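Lem22 (Legionella pneumophila subsp. pneumophila ATCC 43290, PDB 5WD9) is a bacterial effector of unsettled molecular function whose three-helix bundle may act by binding other proteins. Local coordinates at residues 30-35 with 76-81; 14-19 with 68-73; 6-11 with 44-49. All coordinates share one frame; numbering follows the deposited sequence.

The three contacts join the three helices of one up-down-up bundle in all three pairings. Contact 3 pairs helix 4-24 with helix 28-52, contact 2 pairs helix 4-24 with helix 58-87, and contact 1 pairs helix 28-52 with helix 58-87. Their segments alternate along the chain. Contact 2 lies near the middle, its centre about 4 Å from that of the chain. Contacts 1 and 3 lie on opposite sides of the chain's centre, with their own centres about 21 Å apart. Contact 1 touches contact 2 through L77 with I19 and F34 with Q18. Each helix thus packs on both others, and the contacts follow one another along a single elongated core.

Contact 1 (30-35 with 76-81); sequences AQLKFL and ELKDKC
L77 meets L35 at one end of this interface. Its CB lies 3.9 Å from L35 CD1, and the two leucine side chains cross at about a right angle. L35 CD2 also lies close to the L77 side chain. L35 CD1 reaches further, to the backbone of the opposite helix, and comes 3.7 Å from L77 O. The L77 side chain also touches I19 of helix 4-24, while L35 touches A22. This pair therefore also borders helix 4-24, the first of the chain.

K78 contributes its aliphatic part. Its CG lies 4.2 Å from L32 CD1. Its chain then turns away from this interface and packs on E36 and H39, further along helix 28-52.

C81 is buried and ends the row. Its SG is anti to the backbone N (chi1 -174°), which carries the sulfur across to helix 28-52. There it lies 3.7 Å from L32 CB, and L35 CD1 approaches C81 CB at 4.1 Å. Q31 lies alongside, with its chain extended: its OE1 is 3.9 Å from C81 SG, a packing distance.

The contact is apolar packing with a polar amide beside it. The axes approach to 9.7 Å, and their directions differ by 148°. This is the antiparallel pairing of the second and third helices in an up-down-up three-helix bundle.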
loop_
_atom_site.group_PDB
_atom_site.type_symbol
_atom_site.label_atom_id
_atom_site.label_comp_id
_atom_site.label_asym_id
_atom_site.label_seq_id
_atom_site.Cartn_x
_atom_site.Cartn_y
_atom_site.Cartn_z
ATOM N N ALA A 30 -11.331 6.025 -10.739
ATOM C CA ALA A 30 -10.205 6.781 -10.211
ATOM C C ALA A 30 -9.769 6.228 -8.865
ATOM O O ALA A 30 -8.572 6.143 -8.573
ATOM C CB ALA A 30 -10.587 8.256 -10.087
ATOM N N GLN A 31 -10.736 5.847 -8.029
ATOM C CA GLN A 31 -10.405 5.241 -6.752
ATOM C C GLN A 31 -9.606 3.971 -6.960
ATOM O O GLN A 31 -8.590 3.749 -6.295
ATOM C CB GLN A 31 -11.699 4.922 -6.010
ATOM C CG GLN A 31 -11.467 4.343 -4.642
ATOM C CD GLN A 31 -12.744 3.962 -3.936
ATOM O OE1 GLN A 31 -13.844 4.152 -4.463
ATOM N NE2 GLN A 31 -12.608 3.414 -2.731
ATOM N N LEU A 32 -10.041 3.138 -7.910
ATOM C CA LEU A 32 -9.354 1.883 -8.161
ATOM C C LEU A 32 -7.928 2.112 -8.621
ATOM O O LEU A 32 -7.023 1.386 -8.203
ATOM C CB LEU A 32 -10.111 1.039 -9.184
ATOM C CG LEU A 32 -9.502 -0.358 -9.377
ATOM C CD1 LEU A 32 -9.456 -1.153 -8.072
ATOM C CD2 LEU A 32 -10.244 -1.127 -10.466
ATOM N N LYS A 33 -7.695 3.125 -9.456
ATOM C CA LYS A 33 -6.342 3.352 -9.935
ATOM C C LYS A 33 -5.406 3.687 -8.779
ATOM O O LYS A 33 -4.289 3.170 -8.715
ATOM C CB LYS A 33 -6.328 4.462 -10.982
ATOM C CG LYS A 33 -4.954 4.672 -11.594
ATOM C CD LYS A 33 -4.681 3.653 -12.701
ATOM C CE LYS A 33 -3.354 2.919 -12.484
ATOM N NZ LYS A 33 -3.348 2.076 -11.249
ATOM N N PHE A 34 -5.843 4.533 -7.844
ATOM C CA PHE A 34 -4.993 4.870 -6.702
ATOM C C PHE A 34 -4.753 3.651 -5.818
ATOM O O PHE A 34 -3.626 3.422 -5.352
ATOM C CB PHE A 34 -5.630 5.994 -5.884
ATOM C CG PHE A 34 -5.594 7.331 -6.559
ATOM C CD1 PHE A 34 -4.381 7.910 -6.918
ATOM C CD2 PHE A 34 -6.769 8.015 -6.837
ATOM C CE1 PHE A 34 -4.338 9.141 -7.540
ATOM C CE2 PHE A 34 -6.729 9.251 -7.457
ATOM C CZ PHE A 34 -5.512 9.811 -7.802
ATOM N N LEU A 35 -5.802 2.866 -5.564
ATOM C CA LEU A 35 -5.648 1.682 -4.730
ATOM C C LEU A 35 -4.749 0.652 -5.394
ATOM O O LEU A 35 -3.924 0.015 -4.724
ATOM C CB LEU A 35 -7.024 1.097 -4.405
ATOM C CG LEU A 35 -7.881 2.014 -3.525
ATOM C CD1 LEU A 35 -9.297 1.463 -3.445
ATOM C CD2 LEU A 35 -7.285 2.148 -2.136
ATOM N N GLU A 76 -9.033 -3.956 2.033
ATOM C CA GLU A 76 -10.470 -3.791 2.182
ATOM C C GLU A 76 -11.020 -2.728 1.240
ATOM O O GLU A 76 -12.072 -2.932 0.631
ATOM C CB GLU A 76 -10.869 -3.497 3.621
ATOM C CG GLU A 76 -12.374 -3.350 3.715
ATOM C CD GLU A 76 -12.912 -3.548 5.102
ATOM O OE1 GLU A 76 -12.107 -3.564 6.053
ATOM O OE2 GLU A 76 -14.146 -3.694 5.231
ATOM N N LEU A 77 -10.333 -1.593 1.095
ATOM C CA LEU A 77 -10.830 -0.571 0.183
ATOM C C LEU A 77 -10.849 -1.067 -1.255
ATOM O O LEU A 77 -11.794 -0.789 -2.001
ATOM C CB LEU A 77 -9.983 0.693 0.271
ATOM C CG LEU A 77 -9.995 1.413 1.616
ATOM C CD1 LEU A 77 -8.885 2.446 1.645
ATOM C CD2 LEU A 77 -11.321 2.087 1.852
ATOM N N LYS A 78 -9.793 -1.777 -1.670
ATOM C CA LYS A 78 -9.714 -2.287 -3.033
ATOM C C LYS A 78 -10.825 -3.283 -3.298
ATOM O O LYS A 78 -11.442 -3.269 -4.367
ATOM C CB LYS A 78 -8.341 -2.923 -3.254
ATOM C CG LYS A 78 -8.030 -3.258 -4.705
ATOM C CD LYS A 78 -6.576 -3.702 -4.864
ATOM C CE LYS A 78 -6.297 -4.972 -4.076
ATOM N NZ LYS A 78 -6.783 -6.177 -4.815
ATOM N N ASP A 79 -11.100 -4.149 -2.327
ATOM C CA ASP A 79 -12.147 -5.136 -2.514
ATOM C C ASP A 79 -13.501 -4.459 -2.653
ATOM O O ASP A 79 -14.291 -4.804 -3.536
ATOM C CB ASP A 79 -12.135 -6.079 -1.319
ATOM C CG ASP A 79 -13.106 -7.200 -1.458
ATOM O OD1 ASP A 79 -12.887 -8.039 -2.357
ATOM O OD2 ASP A 79 -14.049 -7.268 -0.647
ATOM N N LYS A 80 -13.786 -3.485 -1.790
ATOM C CA LYS A 80 -15.061 -2.781 -1.880
ATOM C C LYS A 80 -15.188 -2.048 -3.208
ATOM O O LYS A 80 -16.244 -2.080 -3.854
ATOM C CB LYS A 80 -15.194 -1.799 -0.715
ATOM C CG LYS A 80 -15.214 -2.455 0.655
ATOM C CD LYS A 80 -16.571 -3.039 0.967
ATOM C CE LYS A 80 -16.461 -4.225 1.904
ATOM N NZ LYS A 80 -17.770 -4.918 2.031
ATOM N N CYS A 81 -14.120 -1.377 -3.640
ATOM C CA CYS A 81 -14.146 -0.670 -4.908
ATOM C C CYS A 81 -14.413 -1.618 -6.072
ATOM O O CYS A 81 -15.295 -1.370 -6.899
ATOM C CB CYS A 81 -12.810 0.032 -5.085
ATOM S SG CYS A 81 -12.748 1.073 -6.526
#

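Contact 2 (14-19 with 68-73); sequences YMEDQI and RSLYEE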
loop_
_atom_site.group_PDB
_atom_site.type_symbol
_atom_site.label_atom_id
_atom_site.label_comp_id
_atom_site.label_asym_id
_atom_site.label_seq_id
_atom_site.Cartn_x
_atom_site.Cartn_y
_atom_site.Cartn_z
ATOM N N TYR A 14 4.145 6.536 0.171
ATOM C CA TYR A 14 3.477 6.339 -1.113
ATOM C C TYR A 14 2.102 5.713 -0.910
ATOM O O TYR A 14 1.104 6.189 -1.452
ATOM C CB TYR A 14 4.356 5.448 -1.994
ATOM C CG TYR A 14 3.777 5.159 -3.356
ATOM C CD1 TYR A 14 4.159 5.905 -4.452
ATOM C CD2 TYR A 14 2.864 4.130 -3.556
ATOM C CE1 TYR A 14 3.643 5.641 -5.704
ATOM C CE2 TYR A 14 2.344 3.871 -4.806
ATOM C CZ TYR A 14 2.745 4.622 -5.862
ATOM O OH TYR A 14 2.213 4.367 -7.119
ATOM N N MET A 15 2.038 4.652 -0.112
ATOM C CA MET A 15 0.762 3.983 0.122
ATOM C C MET A 15 -0.217 4.898 0.833
ATOM O O MET A 15 -1.398 4.947 0.477
ATOM C CB MET A 15 0.972 2.711 0.936
ATOM C CG MET A 15 1.702 1.609 0.183
ATOM S SD MET A 15 1.923 0.130 1.196
ATOM C CE MET A 15 0.282 -0.594 1.071
ATOM N N GLU A 16 0.252 5.625 1.851
ATOM C CA GLU A 16 -0.635 6.534 2.568
ATOM C C GLU A 16 -1.189 7.594 1.625
ATOM O O GLU A 16 -2.388 7.900 1.658
ATOM C CB GLU A 16 0.110 7.172 3.739
ATOM C CG GLU A 16 -0.772 8.015 4.641
ATOM C CD GLU A 16 -0.141 8.262 5.994
ATOM O OE1 GLU A 16 0.616 7.386 6.472
ATOM O OE2 GLU A 16 -0.399 9.336 6.574
ATOM N N ASP A 17 -0.336 8.135 0.757
ATOM C CA ASP A 17 -0.750 9.149 -0.204
ATOM C C ASP A 17 -1.784 8.597 -1.174
ATOM O O ASP A 17 -2.798 9.242 -1.448
ATOM C CB ASP A 17 0.484 9.634 -0.964
ATOM C CG ASP A 17 0.157 10.642 -2.022
ATOM O OD1 ASP A 17 -0.006 11.822 -1.660
ATOM O OD2 ASP A 17 0.068 10.268 -3.212
ATOM N N GLN A 18 -1.539 7.409 -1.723
ATOM C CA GLN A 18 -2.480 6.849 -2.686
ATOM C C GLN A 18 -3.800 6.462 -2.033
ATOM O O GLN A 18 -4.864 6.654 -2.625
ATOM C CB GLN A 18 -1.846 5.656 -3.390
ATOM C CG GLN A 18 -0.585 5.999 -4.182
ATOM C CD GLN A 18 -0.872 6.941 -5.337
ATOM O OE1 GLN A 18 -1.385 6.513 -6.371
ATOM N NE2 GLN A 18 -0.543 8.217 -5.172
ATOM N N ILE A 19 -3.755 5.928 -0.817
ATOM C CA ILE A 19 -4.983 5.576 -0.113
ATOM C C ILE A 19 -5.802 6.829 0.162
ATOM O O ILE A 19 -7.030 6.841 -0.009
ATOM C CB ILE A 19 -4.645 4.799 1.173
ATOM C CG1 ILE A 19 -4.159 3.397 0.810
ATOM C CG2 ILE A 19 -5.851 4.761 2.130
ATOM C CD1 ILE A 19 -3.438 2.658 1.944
ATOM N N ARG A 68 2.153 -2.523 7.163
ATOM C CA ARG A 68 1.180 -3.601 7.230
ATOM C C ARG A 68 -0.218 -3.050 7.474
ATOM O O ARG A 68 -1.196 -3.529 6.889
ATOM C CB ARG A 68 1.595 -4.581 8.323
ATOM C CG ARG A 68 0.556 -5.638 8.601
ATOM C CD ARG A 68 0.470 -6.674 7.521
ATOM N NE ARG A 68 -0.595 -7.629 7.829
ATOM C CZ ARG A 68 -0.876 -8.701 7.101
ATOM N NH1 ARG A 68 -0.182 -8.957 6.007
ATOM N NH2 ARG A 68 -1.863 -9.513 7.468
ATOM N N SER A 69 -0.334 -2.049 8.340
ATOM C CA SER A 69 -1.641 -1.453 8.585
ATOM C C SER A 69 -2.205 -0.842 7.310
ATOM O O SER A 69 -3.399 -0.992 7.015
ATOM C CB SER A 69 -1.508 -0.384 9.665
ATOM O OG SER A 69 -2.749 0.268 9.885
ATOM N N LEU A 70 -1.366 -0.139 6.549
ATOM C CA LEU A 70 -1.820 0.440 5.290
ATOM C C LEU A 70 -2.187 -0.646 4.290
ATOM O O LEU A 70 -3.147 -0.497 3.525
ATOM C CB LEU A 70 -0.733 1.340 4.724
ATOM C CG LEU A 70 -0.469 2.578 5.571
ATOM C CD1 LEU A 70 0.854 3.205 5.167
ATOM C CD2 LEU A 70 -1.613 3.577 5.427
ATOM N N TYR A 71 -1.418 -1.736 4.259
ATOM C CA TYR A 71 -1.728 -2.844 3.363
ATOM C C TYR A 71 -3.097 -3.426 3.672
ATOM O O TYR A 71 -3.898 -3.678 2.763
ATOM C CB TYR A 71 -0.629 -3.898 3.479
ATOM C CG TYR A 71 -0.900 -5.185 2.754
ATOM C CD1 TYR A 71 -0.934 -5.240 1.365
ATOM C CD2 TYR A 71 -1.127 -6.353 3.455
ATOM C CE1 TYR A 71 -1.188 -6.427 0.706
ATOM C CE2 TYR A 71 -1.371 -7.541 2.807
ATOM C CZ TYR A 71 -1.404 -7.565 1.436
ATOM O OH TYR A 71 -1.668 -8.770 0.818
ATOM N N GLU A 72 -3.386 -3.661 4.957
ATOM C CA GLU A 72 -4.676 -4.226 5.330
ATOM C C GLU A 72 -5.813 -3.283 4.973
ATOM O O GLU A 72 -6.849 -3.714 4.464
ATOM C CB GLU A 72 -4.692 -4.539 6.829
ATOM C CG GLU A 72 -3.808 -5.708 7.204
ATOM C CD GLU A 72 -4.403 -7.030 6.776
ATOM O OE1 GLU A 72 -5.646 -7.117 6.668
ATOM O OE2 GLU A 72 -3.631 -7.982 6.545
ATOM N N GLU A 73 -5.629 -1.983 5.210
ATOM C CA GLU A 73 -6.659 -1.027 4.825
ATOM C C GLU A 73 -6.858 -1.038 3.311
ATOM O O GLU A 73 -7.995 -1.003 2.817
ATOM C CB GLU A 73 -6.254 0.369 5.297
ATOM C CG GLU A 73 -7.307 1.422 4.957
ATOM C CD GLU A 73 -6.892 2.829 5.329
ATOM O OE1 GLU A 73 -5.699 3.068 5.590
ATOM O OE2 GLU A 73 -7.786 3.702 5.341
#
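M15 packs on L70 and Y71 in the core of the three-helix bundle, where the first and third helices run the same way. Their directions differ by 30°, and the axes come within 10.0 Å. Such near-parallel pairing follows from the up-down-up order, because helix 28-52 runs back between them in sequence.

M15 is buried and meets the other helix with its terminal methyl. The chain is straight as far as SD and bends at chi3 (79°), which turns CE onto the backbone between L70 and Y71. CE lies 3.8 Å from Y71 N and 4.2 Å from Y71 CB. The Y71 ring itself leads away from this interface and stacks with the ring of H42 on helix 28-52. M15 also touches H42, so the three helices meet here.

E16 lies at the margin. Its CB is 4.3 Å from L70 CD1, and the same methyl comes near E16 N. The carboxylate has its partner in its own helix, where OE1 forms a salt bridge with K12.

I19 fills the next turn and is buried. Its two branches do different work. CG1 stands anti to the carbonyl carbon (chi1 -72°) and carries CD1 to L70, where it lies 4.0 Å from L70 CD2. CG2 instead packs against the carboxylate of E73, whose OE2 is held by a salt bridge to K23 of helix 4-24. The closest approach between the two segments is made by I19 CD1, which lies 3.5 Å from L70 O.

Contact 3 (6-11 with 44-49); sequences TELTRL and VKMGSL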
loop_
_atom_site.group_PDB
_atom_site.type_symbol
_atom_site.label_atom_id
_atom_site.label_comp_id
_atom_site.label_asym_id
_atom_site.label_seq_id
_atom_site.Cartn_x
_atom_site.Cartn_y
_atom_site.Cartn_z
ATOM N N THR A 6 15.282 3.608 3.414
ATOM C CA THR A 6 14.744 4.625 2.522
ATOM C C THR A 6 13.624 4.069 1.663
ATOM O O THR A 6 12.616 4.748 1.442
ATOM C CB THR A 6 15.870 5.195 1.663
ATOM O OG1 THR A 6 16.859 5.739 2.542
ATOM C CG2 THR A 6 15.364 6.289 0.760
ATOM N N GLU A 7 13.781 2.840 1.153
ATOM C CA GLU A 7 12.721 2.238 0.353
ATOM C C GLU A 7 11.449 2.061 1.166
ATOM O O GLU A 7 10.348 2.324 0.665
ATOM C CB GLU A 7 13.177 0.910 -0.242
ATOM C CG GLU A 7 14.308 1.047 -1.254
ATOM C CD GLU A 7 13.880 1.602 -2.605
ATOM O OE1 GLU A 7 12.673 1.810 -2.847
ATOM O OE2 GLU A 7 14.780 1.832 -3.444
ATOM N N LEU A 8 11.567 1.642 2.425
ATOM C CA LEU A 8 10.368 1.459 3.233
ATOM C C LEU A 8 9.749 2.794 3.624
ATOM O O LEU A 8 8.522 2.907 3.700
ATOM C CB LEU A 8 10.664 0.597 4.460
ATOM C CG LEU A 8 10.938 -0.866 4.125
ATOM C CD1 LEU A 8 11.011 -1.667 5.409
ATOM C CD2 LEU A 8 9.880 -1.440 3.180
ATOM N N THR A 9 10.570 3.815 3.874
ATOM C CA THR A 9 10.038 5.149 4.122
ATOM C C THR A 9 9.231 5.630 2.924
ATOM O O THR A 9 8.097 6.095 3.066
ATOM C CB THR A 9 11.187 6.113 4.419
ATOM O OG1 THR A 9 11.845 5.690 5.620
ATOM C CG2 THR A 9 10.671 7.529 4.622
ATOM N N ARG A 10 9.795 5.485 1.729
ATOM C CA ARG A 10 9.078 5.885 0.527
ATOM C C ARG A 10 7.809 5.075 0.348
ATOM O O ARG A 10 6.770 5.633 -0.012
ATOM C CB ARG A 10 9.969 5.738 -0.709
ATOM C CG ARG A 10 10.932 6.904 -0.917
ATOM C CD ARG A 10 11.810 6.743 -2.183
ATOM N NE ARG A 10 11.063 6.183 -3.304
ATOM C CZ ARG A 10 11.596 5.439 -4.265
ATOM N NH1 ARG A 10 12.893 5.157 -4.274
ATOM N NH2 ARG A 10 10.819 4.952 -5.209
ATOM N N LEU A 11 7.863 3.761 0.593
ATOM C CA LEU A 11 6.697 2.917 0.367
ATOM C C LEU A 11 5.576 3.290 1.324
ATOM O O LEU A 11 4.411 3.403 0.916
ATOM C CB LEU A 11 7.051 1.439 0.521
ATOM C CG LEU A 11 5.833 0.507 0.465
ATOM C CD1 LEU A 11 5.172 0.532 -0.893
ATOM C CD2 LEU A 11 6.226 -0.904 0.861
ATOM N N VAL A 44 5.785 -4.915 -5.228
ATOM C CA VAL A 44 7.146 -4.836 -5.750
ATOM C C VAL A 44 8.145 -4.633 -4.615
ATOM O O VAL A 44 9.144 -5.353 -4.492
ATOM C CB VAL A 44 7.238 -3.719 -6.805
ATOM C CG1 VAL A 44 8.694 -3.471 -7.196
ATOM C CG2 VAL A 44 6.375 -4.051 -8.025
ATOM N N LYS A 45 7.883 -3.667 -3.751
ATOM C CA LYS A 45 8.880 -3.280 -2.754
ATOM C C LYS A 45 8.972 -4.281 -1.609
ATOM O O LYS A 45 10.062 -4.537 -1.094
ATOM C CB LYS A 45 8.579 -1.878 -2.223
ATOM C CG LYS A 45 8.748 -0.772 -3.263
ATOM C CD LYS A 45 10.181 -0.632 -3.730
ATOM C CE LYS A 45 10.262 0.398 -4.841
ATOM N NZ LYS A 45 11.685 0.657 -5.165
ATOM N N MET A 46 7.849 -4.844 -1.175
ATOM C CA MET A 46 7.945 -5.837 -0.109
ATOM C C MET A 46 8.547 -7.139 -0.608
ATOM O O MET A 46 9.219 -7.838 0.159
ATOM C CB MET A 46 6.585 -6.052 0.544
ATOM C CG MET A 46 6.036 -4.800 1.212
ATOM S SD MET A 46 7.091 -4.124 2.527
ATOM C CE MET A 46 6.960 -5.427 3.748
ATOM N N GLY A 47 8.334 -7.482 -1.880
ATOM C CA GLY A 47 9.028 -8.628 -2.440
ATOM C C GLY A 47 10.531 -8.471 -2.341
ATOM O O GLY A 47 11.240 -9.400 -1.946
ATOM N N SER A 48 11.034 -7.276 -2.660
ATOM C CA SER A 48 12.467 -7.023 -2.549
ATOM C C SER A 48 12.928 -7.044 -1.098
ATOM O O SER A 48 14.019 -7.544 -0.798
ATOM C CB SER A 48 12.806 -5.685 -3.198
ATOM O OG SER A 48 12.495 -5.715 -4.581
ATOM N N LEU A 49 12.124 -6.482 -0.189
ATOM C CA LEU A 49 12.491 -6.484 1.222
ATOM C C LEU A 49 12.642 -7.905 1.746
ATOM O O LEU A 49 13.616 -8.216 2.443
ATOM C CB LEU A 49 11.444 -5.721 2.034
ATOM C CG LEU A 49 11.743 -5.663 3.535
ATOM C CD1 LEU A 49 12.883 -4.689 3.830
ATOM C CD2 LEU A 49 10.513 -5.305 4.341
#
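An antiparallel helix pair, with a salt bridge at its edge and leucine and methionine packing inside, brings E7, L8 and L11 against K45, M46 and L49. The axes run 10.6 Å apart at their closest, and their directions differ by 155°.

The polar link joins E7 and K45, whose side chains cross at about a right angle. K45 NZ donates a hydrogen bond to E7 OE1 at 2.8 Å, as part of the salt bridge. The ammonium comes from above the carboxylate plane, 46° out of it. Both chains bend at chi2, and the K45 chain is extended beyond that bend. R10 joins the network from the same helix as E7. Its NH1 lies 3.6 Å from E7 OE1, a long charge pairing in which no N-H points at the oxygen. R10 NH2 and K45 NZ are 4.4 Å apart. The E7 carboxylate lies close to both cations and probably offsets part of their repulsion.

These helices are the first two of an up-down-up three-helix bundle, and the apolar residues turn to its core. L8 also touches V60 and I67 of helix 58-87, while L49 touches K64 there.

L8 spreads its two methyls over two partners. CD1 lies 3.8 Å from L49 CD2, and CD2 lies 3.9 Å from M46 SD. L11 CD2 approaches the same sulfur at 3.7 Å, so M46 SD receives a methyl from each of two leucines. L11 CD2 also packs on the base of the lysine, 4.0 Å from K45 CB.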